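Local coordinates for vascular endothelial growth factor homolog (Orf virus, PDB 2GNN), which acts as a disulfide-linked homodimeric growth factor of the PDGF/VEGF family, binding vascular endothelial growth factor receptors and inducing endothelial proliferation, at residues G78-G81 with S82-G86. Residues are numbered along the deposited sequence; the frame is centred on the assembly and turned at random.
Sequences GASG and SGSNG. With GOL (glycerol), chain P.
Gly78 and Gly86 form an antiparallel hydrogen-bonded pair at the outer end of the hairpin made by strands 62-79 and 85-102. Gly78 N reaches Gly86 O at 2.8 Å, and Gly86 N returns to Gly78 O at 2.8 Å with the straighter N-H (168°). Beyond them Ala79 faces Asn85 as a non-hydrogen-bonded pair. The next backbone bond joins Ser80 N to Ser84 O at 2.9 Å, and Ala79 CA also turns its C-H toward that same Ser84 O, at 3.1 Å. A type I turn from Ser80 to Gly83 closes the hairpin; its Gly83 N bonds Ser80 O at 2.8 Å. Gly83, the last residue of the turn, has positive phi (83°) and is the glycine of a G1 bulge, which makes this a type I + G1 (3:5) hairpin.

Three serines gather their hydroxyls on one side of this tip. Ser82 OG and Ser84 OG are bonded at 2.8 Å, whereas Ser80 OG meets Ser82 OG only weakly, at 3.3 Å. Tucked between its own N and C (chi1 67°), Ser80 OG comes within 3.4 Å of Ser84 CB. A glycerol, probably from the crystallisation liquor, lies against the cluster, with weak hydrogen bonds between Ser80 OG and its O1 and between Ser82 OG and its O2. At the same turn Gly81 O accepts a hydrogen bond from a benzamidine of probably the same origin, and the side chain of Gln88 accepts from Ala79 N.

Backbone bonds therefore hold this surface tip of the cystine-knot growth factor together, while its serine hydroxyls and the Gly81 carbonyl meet two small molecules in this crystal.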
loop_
_atom_site.group_PDB
_atom_site.type_symbol
_atom_site.label_atom_id
_atom_site.label_comp_id
_atom_site.label_asym_id
_atom_site.label_seq_id
_atom_site.Cartn_x
_atom_site.Cartn_y
_atom_site.Cartn_z
ATOM N N GLY B 78 1.653 5.155 22.119
ATOM C CA GLY B 78 3.098 5.282 22.118
ATOM C C GLY B 78 3.582 5.516 23.525
ATOM O O GLY B 78 3.100 4.883 24.459
ATOM N N ALA B 79 4.532 6.438 23.677
ATOM C CA ALA B 79 5.151 6.707 24.958
ATOM C C ALA B 79 4.681 8.036 25.517
ATOM O O ALA B 79 4.434 8.989 24.778
ATOM C CB ALA B 79 6.648 6.686 24.822
ATOM N N SER B 80 4.529 8.076 26.831
ATOM C CA SER B 80 4.300 9.302 27.555
ATOM C C SER B 80 5.638 9.917 28.006
ATOM O O SER B 80 6.741 9.376 27.747
ATOM C CB SER B 80 3.476 8.982 28.779
ATOM O OG SER B 80 4.274 8.198 29.645
ATOM N N GLY B 81 5.527 11.033 28.718
ATOM C CA GLY B 81 6.669 11.764 29.247
ATOM C C GLY B 81 7.621 10.916 30.053
ATOM O O GLY B 81 8.844 11.129 29.997
ATOM N N SER B 82 7.076 9.935 30.775
ATOM C CA SER B 82 7.880 9.025 31.599
ATOM C C SER B 82 8.360 7.820 30.845
ATOM O O SER B 82 9.077 6.976 31.411
ATOM C CB SER B 82 7.107 8.555 32.818
ATOM O OG SER B 82 5.951 7.830 32.434
ATOM N N GLY B 83 7.996 7.724 29.569
ATOM C CA GLY B 83 8.382 6.538 28.778
ATOM C C GLY B 83 7.417 5.374 28.996
ATOM O O GLY B 83 7.646 4.279 28.517
ATOM N N SER B 84 6.336 5.629 29.733
ATOM C CA SER B 84 5.266 4.668 29.933
ATOM C C SER B 84 4.452 4.534 28.652
ATOM O O SER B 84 4.687 5.258 27.678
ATOM C CB SER B 84 4.364 5.136 31.077
ATOM O OG SER B 84 5.112 5.168 32.275
ATOM N N ASN B 85 3.498 3.604 28.651
ATOM C CA ASN B 85 2.547 3.502 27.569
ATOM C C ASN B 85 1.596 4.667 27.713
ATOM O O ASN B 85 1.052 4.924 28.807
ATOM C CB ASN B 85 1.780 2.161 27.625
ATOM C CG ASN B 85 2.585 0.988 27.044
ATOM O OD1 ASN B 85 2.695 0.837 25.824
ATOM N ND2 ASN B 85 3.141 0.155 27.921
ATOM N N GLY B 86 1.394 5.388 26.621
ATOM C CA GLY B 86 0.439 6.501 26.628
ATOM C C GLY B 86 0.086 6.897 25.218
ATOM O O GLY B 86 0.885 6.711 24.304
HETATM C C1 GOL P . 2.987 8.450 32.713
HETATM O O1 GOL P . 2.044 8.515 31.668
HETATM C C2 GOL P . 3.162 9.822 33.353
HETATM O O2 GOL P . 4.260 10.463 32.747
HETATM C C3 GOL P . 3.380 9.690 34.863
HETATM O O3 GOL P . 4.588 9.015 35.163
#